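PDB 1O5L: transcriptional regulator, crp family, which probably binds DNA and regulates transcription, as dimeric regulators of the Crp family generally do. Local coordinates for residues D38-V43 and G77-S82; E104-L109 and L118-D123; I25-R28 and I32-H35. All blocks are in the same frame, centred on the assembly; numbering follows the deposited sequence.

Contact 1. Residues D38-V43 and G77-S82; sequences DPIEDV and GFIFSS
Ile-40 fits over the backbone at the junction of Phe-78 and Ile-79, and its two branches take different seats. The longer branch ends in CD1, which lodges 3.8 Å from Phe-78 CB and is also near the carbonyl oxygen of the same residue. The shorter one, CG2, stands anti to the backbone N and settles at 4.1 Å from both CA and CG1 of Ile-79. The bumps of this one side chain thus bracket the peptide link between the two residues. Farther along, the roles reverse: Ile-79 is the knob and the fork of Val-43 receives it. Ile-79 CD1 lies 4.0 Å from Val-43 CG1, while Ile-79 CG2 approaches Val-43 CG2 equally closely, at 4.0 Å; the two side chains cross at about a right angle. CG2 of Ile-79 also sits 3.6 Å above the plane of the Phe-80 ring, toward its rim. The receiving surface is shaped by a type I turn from Phe-78 to Ser-81, across which Ser-81 OG donates to Phe-78 O at 3.1 Å, tilted 31° from the carbonyl plane. Behind that turn, Phe-78 and Phe-80 pack on Phe-128 and Leu-121 of the second subunit. The side chains that meet are all apolar, a buried seam of the cyclic nucleotide-binding fold, and the loop 77-82 is probably part of the region equivalent to the phosphate-binding cassette of Crp relatives.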
loop_
_atom_site.group_PDB
_atom_site.type_symbol
_atom_site.label_atom_id
_atom_site.label_comp_id
_atom_site.label_asym_id
_atom_site.label_seq_id
_atom_site.Cartn_x
_atom_site.Cartn_y
_atom_site.Cartn_z
ATOM N N ASP A 38 -13.332 -5.021 12.894
ATOM C CA ASP A 38 -12.556 -5.932 13.744
ATOM C C ASP A 38 -11.061 -5.592 13.617
ATOM O O ASP A 38 -10.605 -5.286 12.518
ATOM C CB ASP A 38 -12.764 -7.404 13.334
ATOM C CG ASP A 38 -14.108 -7.997 13.816
ATOM O OD1 ASP A 38 -14.906 -7.342 14.504
ATOM O OD2 ASP A 38 -14.456 -9.154 13.535
ATOM N N PRO A 39 -10.302 -5.620 14.716
ATOM C CA PRO A 39 -8.864 -5.346 14.637
ATOM C C PRO A 39 -8.140 -6.392 13.826
ATOM O O PRO A 39 -8.538 -7.554 13.828
ATOM C CB PRO A 39 -8.374 -5.330 16.113
ATOM C CG PRO A 39 -9.590 -5.570 17.002
ATOM C CD PRO A 39 -10.763 -5.857 16.103
ATOM N N ILE A 40 -7.135 -5.953 13.068
ATOM C CA ILE A 40 -6.278 -6.865 12.324
ATOM C C ILE A 40 -5.122 -7.177 13.234
ATOM O O ILE A 40 -4.264 -6.318 13.499
ATOM C CB ILE A 40 -5.763 -6.249 11.000
ATOM C CG1 ILE A 40 -6.936 -5.829 10.123
ATOM C CG2 ILE A 40 -4.799 -7.238 10.288
ATOM C CD1 ILE A 40 -6.559 -5.408 8.703
ATOM N N GLU A 41 -5.114 -8.403 13.742
ATOM C CA GLU A 41 -4.025 -8.861 14.595
ATOM C C GLU A 41 -3.088 -9.861 13.895
ATOM O O GLU A 41 -1.885 -9.753 13.969
ATOM C CB GLU A 41 -4.618 -9.399 15.895
ATOM C CG GLU A 41 -5.092 -8.247 16.776
ATOM C CD GLU A 41 -6.222 -8.591 17.729
ATOM O OE1 GLU A 41 -6.863 -9.658 17.574
ATOM O OE2 GLU A 41 -6.476 -7.773 18.651
ATOM N N ASP A 42 -3.638 -10.840 13.223
ATOM C CA ASP A 42 -2.844 -11.786 12.484
ATOM C C ASP A 42 -3.015 -11.486 11.006
ATOM O O ASP A 42 -4.062 -10.949 10.576
ATOM C CB ASP A 42 -3.333 -13.190 12.778
ATOM C CG ASP A 42 -2.880 -13.711 14.134
ATOM O OD1 ASP A 42 -2.121 -13.134 14.950
ATOM O OD2 ASP A 42 -3.276 -14.850 14.445
ATOM N N VAL A 43 -1.983 -11.827 10.238
ATOM C CA VAL A 43 -2.050 -11.854 8.791
ATOM C C VAL A 43 -2.809 -13.144 8.376
ATOM O O VAL A 43 -2.445 -14.282 8.761
ATOM C CB VAL A 43 -0.624 -11.846 8.186
ATOM C CG1 VAL A 43 -0.665 -11.934 6.663
ATOM C CG2 VAL A 43 0.159 -10.619 8.655
ATOM N N GLY A 77 -3.153 -4.427 2.289
ATOM C CA GLY A 77 -2.865 -2.998 2.466
ATOM C C GLY A 77 -3.297 -2.351 3.790
ATOM O O GLY A 77 -2.929 -1.216 4.061
ATOM N N PHE A 78 -4.075 -3.074 4.603
ATOM C CA PHE A 78 -4.608 -2.537 5.858
ATOM C C PHE A 78 -3.853 -3.082 7.073
ATOM O O PHE A 78 -3.970 -2.540 8.178
ATOM C CB PHE A 78 -6.116 -2.839 5.965
ATOM C CG PHE A 78 -6.956 -2.133 4.924
ATOM C CD1 PHE A 78 -7.398 -0.841 5.135
ATOM C CD2 PHE A 78 -7.308 -2.772 3.748
ATOM C CE1 PHE A 78 -8.182 -0.165 4.162
ATOM C CE2 PHE A 78 -8.094 -2.107 2.761
ATOM C CZ PHE A 78 -8.529 -0.814 2.971
ATOM N N ILE A 79 -3.060 -4.134 6.861
ATOM C CA ILE A 79 -2.440 -4.860 7.976
ATOM C C ILE A 79 -1.579 -3.958 8.819
ATOM O O ILE A 79 -1.745 -3.932 10.046
ATOM C CB ILE A 79 -1.639 -6.096 7.474
ATOM C CG1 ILE A 79 -2.577 -7.134 6.848
ATOM C CG2 ILE A 79 -0.873 -6.751 8.620
ATOM C CD1 ILE A 79 -1.856 -8.149 5.936
ATOM N N PHE A 80 -0.732 -3.149 8.162
ATOM C CA PHE A 80 0.289 -2.359 8.850
ATOM C C PHE A 80 -0.034 -0.864 9.039
ATOM O O PHE A 80 0.856 -0.079 9.386
ATOM C CB PHE A 80 1.674 -2.600 8.190
ATOM C CG PHE A 80 2.203 -4.042 8.390
ATOM C CD1 PHE A 80 2.749 -4.437 9.615
ATOM C CD2 PHE A 80 2.093 -4.993 7.375
ATOM C CE1 PHE A 80 3.205 -5.760 9.817
ATOM C CE2 PHE A 80 2.526 -6.293 7.542
ATOM C CZ PHE A 80 3.089 -6.685 8.797
ATOM N N SER A 81 -1.297 -0.455 8.893
ATOM C CA SER A 81 -1.641 0.929 9.296
ATOM C C SER A 81 -1.587 1.126 10.816
ATOM O O SER A 81 -1.476 0.174 11.595
ATOM C CB SER A 81 -2.996 1.398 8.749
ATOM O OG SER A 81 -4.025 0.474 8.992
ATOM N N SER A 82 -1.589 2.388 11.222
ATOM C CA SER A 82 -1.974 2.765 12.589
ATOM C C SER A 82 -3.424 2.312 12.876
ATOM O O SER A 82 -4.316 2.465 12.037
ATOM C CB SER A 82 -1.839 4.273 12.732
ATOM O OG SER A 82 -1.679 4.825 11.431
#

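Contact 2. Residues E104-L109 and L118-D123; sequences EVFLDL and LFFLKD
Phe-106 and Phe-120 meet as a T-shaped, edge-to-face pair, and these two residues account for all the surface that the helical segments bury against each other. Phe-106 supplies the edge: its CE2 stands 3.8 Å above the plane of the Phe-120 ring, offset toward the rim instead of centred. Three atoms on that side of the ring locate it, with Phe-106 CE2 at 3.9 Å from CD1 of Phe-120 and almost as close to its CE1 and CG. Phe-106 CZ follows at 4.1 Å from Phe-120 CD1, which shows that the ring leads with one corner. Centroids 5.4 Å apart and planes inclined at 71° complete the evidence for a T-shaped rather than a parallel-displaced stack. Each ring is extended from its helix, CG anti to the backbone N (chi1 -166° in Phe-106 and -173° in Phe-120), and this reach spans backbones whose nearest CA atoms, those of the same two residues, are 10.6 Å apart. Beside the pair, Phe-120 also packs on Leu-121 of the second subunit; well away from the rings, Glu-104 and Asp-108, one turn apart, both form salt bridges with Arg-114 of that subunit. This is the junction in Crp-like regulators where a short helix leaves the beta barrel and the chain bends sharply into the long dimerisation helix, here 114-139.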
loop_
_atom_site.group_PDB
_atom_site.type_symbol
_atom_site.label_atom_id
_atom_site.label_comp_id
_atom_site.label_asym_id
_atom_site.label_seq_id
_atom_site.Cartn_x
_atom_site.Cartn_y
_atom_site.Cartn_z
ATOM N N GLU A 104 4.074 -10.171 14.171
ATOM C CA GLU A 104 5.501 -10.053 14.492
ATOM C C GLU A 104 6.318 -11.121 13.789
ATOM O O GLU A 104 7.423 -10.834 13.308
ATOM C CB GLU A 104 5.769 -10.132 16.009
ATOM C CG GLU A 104 5.222 -8.962 16.819
ATOM C CD GLU A 104 5.729 -7.583 16.356
ATOM O OE1 GLU A 104 6.889 -7.482 15.903
ATOM O OE2 GLU A 104 4.964 -6.591 16.447
ATOM N N VAL A 105 5.776 -12.341 13.751
ATOM C CA VAL A 105 6.363 -13.413 12.998
ATOM C C VAL A 105 6.319 -13.086 11.494
ATOM O O VAL A 105 7.318 -13.327 10.780
ATOM C CB VAL A 105 5.678 -14.750 13.297
ATOM C CG1 VAL A 105 6.240 -15.856 12.416
ATOM C CG2 VAL A 105 5.830 -15.128 14.781
ATOM N N PHE A 106 5.196 -12.543 10.995
ATOM C CA PHE A 106 5.164 -12.212 9.559
ATOM C C PHE A 106 6.254 -11.178 9.227
ATOM O O PHE A 106 6.951 -11.327 8.250
ATOM C CB PHE A 106 3.786 -11.748 9.083
ATOM C CG PHE A 106 3.653 -11.720 7.581
ATOM C CD1 PHE A 106 3.541 -12.906 6.858
ATOM C CD2 PHE A 106 3.664 -10.505 6.876
ATOM C CE1 PHE A 106 3.434 -12.886 5.436
ATOM C CE2 PHE A 106 3.562 -10.468 5.473
ATOM C CZ PHE A 106 3.436 -11.657 4.752
ATOM N N LEU A 107 6.463 -10.188 10.087
ATOM C CA LEU A 107 7.579 -9.239 9.889
ATOM C C LEU A 107 8.956 -9.909 9.839
ATOM O O LEU A 107 9.791 -9.517 9.029
ATOM C CB LEU A 107 7.635 -8.184 11.003
ATOM C CG LEU A 107 6.746 -6.962 10.916
ATOM C CD1 LEU A 107 6.846 -6.234 12.246
ATOM C CD2 LEU A 107 7.111 -6.020 9.761
ATOM N N ASP A 108 9.192 -10.872 10.743
ATOM C CA ASP A 108 10.454 -11.611 10.793
ATOM C C ASP A 108 10.682 -12.327 9.472
ATOM O O ASP A 108 11.783 -12.312 8.975
ATOM C CB ASP A 108 10.492 -12.664 11.927
ATOM C CG ASP A 108 10.432 -12.062 13.321
ATOM O OD1 ASP A 108 10.710 -10.868 13.477
ATOM O OD2 ASP A 108 10.133 -12.724 14.342
ATOM N N LEU A 109 9.647 -12.975 8.940
ATOM C CA LEU A 109 9.720 -13.670 7.653
ATOM C C LEU A 109 10.058 -12.724 6.479
ATOM O O LEU A 109 10.868 -13.068 5.620
ATOM C CB LEU A 109 8.399 -14.387 7.347
ATOM C CG LEU A 109 8.058 -15.593 8.209
ATOM C CD1 LEU A 109 6.636 -16.049 7.974
ATOM C CD2 LEU A 109 9.036 -16.770 7.998
ATOM N N LEU A 118 9.303 -8.814 -1.581
ATOM C CA LEU A 118 8.942 -8.302 -2.887
ATOM C C LEU A 118 7.504 -8.642 -3.278
ATOM O O LEU A 118 6.787 -7.772 -3.752
ATOM C CB LEU A 118 9.899 -8.818 -3.952
ATOM C CG LEU A 118 11.133 -7.935 -4.168
ATOM C CD1 LEU A 118 12.188 -8.694 -4.942
ATOM C CD2 LEU A 118 10.736 -6.662 -4.892
ATOM N N PHE A 119 7.113 -9.906 -3.069
ATOM C CA PHE A 119 5.751 -10.349 -3.314
ATOM C C PHE A 119 4.728 -9.512 -2.552
ATOM O O PHE A 119 3.798 -8.983 -3.162
ATOM C CB PHE A 119 5.586 -11.819 -2.945
ATOM C CG PHE A 119 4.179 -12.320 -3.106
ATOM C CD1 PHE A 119 3.258 -12.209 -2.055
ATOM C CD2 PHE A 119 3.760 -12.875 -4.310
ATOM C CE1 PHE A 119 1.931 -12.647 -2.213
ATOM C CE2 PHE A 119 2.440 -13.338 -4.469
ATOM C CZ PHE A 119 1.530 -13.225 -3.416
ATOM N N PHE A 120 4.916 -9.402 -1.227
ATOM C CA PHE A 120 4.073 -8.595 -0.339
ATOM C C PHE A 120 4.003 -7.118 -0.751
ATOM O O PHE A 120 2.909 -6.536 -0.821
ATOM C CB PHE A 120 4.568 -8.701 1.129
ATOM C CG PHE A 120 3.651 -8.023 2.123
ATOM C CD1 PHE A 120 2.383 -8.524 2.357
ATOM C CD2 PHE A 120 4.023 -6.870 2.758
ATOM C CE1 PHE A 120 1.517 -7.911 3.221
ATOM C CE2 PHE A 120 3.137 -6.237 3.656
ATOM C CZ PHE A 120 1.888 -6.780 3.875
ATOM N N LEU A 121 5.152 -6.492 -0.990
ATOM C CA LEU A 121 5.149 -5.088 -1.367
ATOM C C LEU A 121 4.427 -4.900 -2.729
ATOM O O LEU A 121 3.689 -3.913 -2.893
ATOM C CB LEU A 121 6.551 -4.511 -1.412
ATOM C CG LEU A 121 7.352 -4.394 -0.115
ATOM C CD1 LEU A 121 8.754 -3.907 -0.466
ATOM C CD2 LEU A 121 6.697 -3.461 0.920
ATOM N N LYS A 122 4.620 -5.860 -3.656
ATOM C CA LYS A 122 3.896 -5.910 -4.929
ATOM C C LYS A 122 2.370 -6.041 -4.763
ATOM O O LYS A 122 1.598 -5.366 -5.450
ATOM C CB LYS A 122 4.421 -7.060 -5.804
ATOM C CG LYS A 122 3.906 -7.064 -7.262
ATOM C CD LYS A 122 4.505 -8.224 -8.115
ATOM C CE LYS A 122 3.850 -8.261 -9.520
ATOM N NZ LYS A 122 4.580 -9.109 -10.550
ATOM N N ASP A 123 1.946 -6.903 -3.846
ATOM C CA ASP A 123 0.524 -7.109 -3.565
ATOM C C ASP A 123 -0.155 -5.823 -3.067
ATOM O O ASP A 123 -1.230 -5.432 -3.544
ATOM C CB ASP A 123 0.369 -8.206 -2.517
ATOM C CG ASP A 123 -1.076 -8.551 -2.221
ATOM O OD1 ASP A 123 -1.843 -7.861 -1.539
ATOM O OD2 ASP A 123 -1.538 -9.593 -2.669
#

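Contact 3. Residues I25-R28 and I32-H35; sequences IVFR and IVKH
The ring of Phe-27 lies against Val-33, with one methyl group almost exactly over its centre. From CB the side chain departs with CG beside the backbone N (chi1 -56°), which carries the ring across to the other segment. CG is 4.0 Å from Val-33 CG2, and CD1 meets the same methyl at 3.9 Å, with CD2 also near it; the CH-pi geometry is nearly ideal, CG2 standing 3.8 Å from the ring centroid and only 5° off the normal. The two residues come from different sheets of the antiparallel jelly roll of the cyclic nucleotide-binding domain: strand 23-27 pairs with 96-102, strand 32-34 with 89-92. Val-33 marks a corner in the chain and, with Lys-34, faces Val-90 in a classic beta bulge. Farther out on the ring, CE1 of Phe-27 meets both Val-33 methyls at 4.0 Å, while CE2 lies 3.8 Å from Val-33 CA, with Ile-32 O coming in obliquely nearby. An alanine in place of Phe-27 is likely to leave both methyls of Val-33 without their aromatic cover and open a gap between the two sheets at this edge. At the tip, Phe-27 CZ touches Val-33 CG1 at 3.7 Å, and both side chains also rest on Ile-98.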
loop_
_atom_site.group_PDB
_atom_site.type_symbol
_atom_site.label_atom_id
_atom_site.label_comp_id
_atom_site.label_asym_id
_atom_site.label_seq_id
_atom_site.Cartn_x
_atom_site.Cartn_y
_atom_site.Cartn_z
ATOM N N ILE A 25 -7.338 -22.218 10.413
ATOM C CA ILE A 25 -8.720 -22.040 10.842
ATOM C C ILE A 25 -9.640 -22.313 9.674
ATOM O O ILE A 25 -9.399 -21.839 8.556
ATOM C CB ILE A 25 -8.994 -20.611 11.384
ATOM C CG1 ILE A 25 -7.957 -20.171 12.395
ATOM C CG2 ILE A 25 -10.367 -20.565 12.112
ATOM C CD1 ILE A 25 -7.842 -18.656 12.463
ATOM N N VAL A 26 -10.710 -23.054 9.970
ATOM C CA VAL A 26 -11.690 -23.468 8.992
ATOM C C VAL A 26 -13.068 -22.822 9.258
ATOM O O VAL A 26 -13.439 -22.566 10.421
ATOM C CB VAL A 26 -11.815 -25.020 8.956
ATOM C CG1 VAL A 26 -10.425 -25.685 8.863
ATOM C CG2 VAL A 26 -12.563 -25.539 10.158
ATOM N N PHE A 27 -13.819 -22.580 8.183
ATOM C CA PHE A 27 -15.157 -21.985 8.271
ATOM C C PHE A 27 -16.139 -22.707 7.376
ATOM O O PHE A 27 -15.781 -23.147 6.298
ATOM C CB PHE A 27 -15.123 -20.512 7.874
ATOM C CG PHE A 27 -14.148 -19.680 8.688
ATOM C CD1 PHE A 27 -12.811 -19.596 8.315
ATOM C CD2 PHE A 27 -14.582 -18.993 9.817
ATOM C CE1 PHE A 27 -11.920 -18.852 9.073
ATOM C CE2 PHE A 27 -13.713 -18.238 10.569
ATOM C CZ PHE A 27 -12.375 -18.155 10.202
ATOM N N ARG A 28 -17.380 -22.846 7.839
ATOM C CA ARG A 28 -18.440 -23.445 7.055
ATOM C C ARG A 28 -19.013 -22.375 6.142
ATOM O O ARG A 28 -18.825 -21.197 6.373
ATOM C CB ARG A 28 -19.557 -24.001 7.951
ATOM C CG ARG A 28 -19.113 -24.980 9.057
ATOM N N ILE A 32 -18.994 -16.021 9.215
ATOM C CA ILE A 32 -18.213 -14.785 9.165
ATOM C C ILE A 32 -16.772 -14.988 9.649
ATOM O O ILE A 32 -16.533 -15.420 10.768
ATOM C CB ILE A 32 -18.933 -13.670 9.969
ATOM C CG1 ILE A 32 -20.295 -13.380 9.321
ATOM C CG2 ILE A 32 -18.090 -12.408 10.012
ATOM C CD1 ILE A 32 -21.219 -12.515 10.144
ATOM N N VAL A 33 -15.815 -14.668 8.791
ATOM C CA VAL A 33 -14.400 -14.725 9.171
ATOM C C VAL A 33 -14.016 -13.504 10.042
ATOM O O VAL A 33 -13.403 -13.647 11.084
ATOM C CB VAL A 33 -13.499 -14.820 7.913
ATOM C CG1 VAL A 33 -12.067 -14.952 8.303
ATOM C CG2 VAL A 33 -13.915 -16.027 7.042
ATOM N N LYS A 34 -14.384 -12.310 9.594
ATOM C CA LYS A 34 -14.211 -11.083 10.365
ATOM C C LYS A 34 -15.352 -10.122 10.047
ATOM O O LYS A 34 -15.939 -10.145 8.939
ATOM C CB LYS A 34 -12.909 -10.376 10.007
ATOM C CG LYS A 34 -11.627 -11.115 10.319
ATOM C CD LYS A 34 -11.338 -11.119 11.813
ATOM C CE LYS A 34 -10.197 -12.040 12.161
ATOM N NZ LYS A 34 -9.971 -12.068 13.633
ATOM N N HIS A 35 -15.676 -9.296 11.037
ATOM C CA HIS A 35 -16.595 -8.182 10.861
ATOM C C HIS A 35 -15.836 -6.945 10.507
ATOM O O HIS A 35 -14.688 -6.756 10.923
ATOM C CB HIS A 35 -17.362 -7.878 12.143
ATOM C CG HIS A 35 -18.269 -8.978 12.549
ATOM N ND1 HIS A 35 -17.850 -10.019 13.348
ATOM C CD2 HIS A 35 -19.552 -9.242 12.211
ATOM C CE1 HIS A 35 -18.857 -10.860 13.515
ATOM N NE2 HIS A 35 -19.901 -10.408 12.838
#

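In the fold
From the N terminus, contact 3 comes first, closing a tight loop of three residues where the chain passes from one sheet of the barrel to the other. Residues 32-35 and 38-43 lie close in sequence, and contact 1 then closes a much larger loop, joining strand 42-48 to the segment beyond strand 72-73. Contact 2 opens only afterwards and closes the bend between helices 103-112 and 114-139. The three run in series, with none nested or crossed. Contacts 1 and 2 nevertheless touch: Val-43 CG2 lies 3.8 Å from Phe-106 CG, and Phe-80 CE2 is 3.8 Å from Phe-120 CZ. Both also reach the second subunit. Contact 3 stands apart, its centre about 23 Å from that of contact 2.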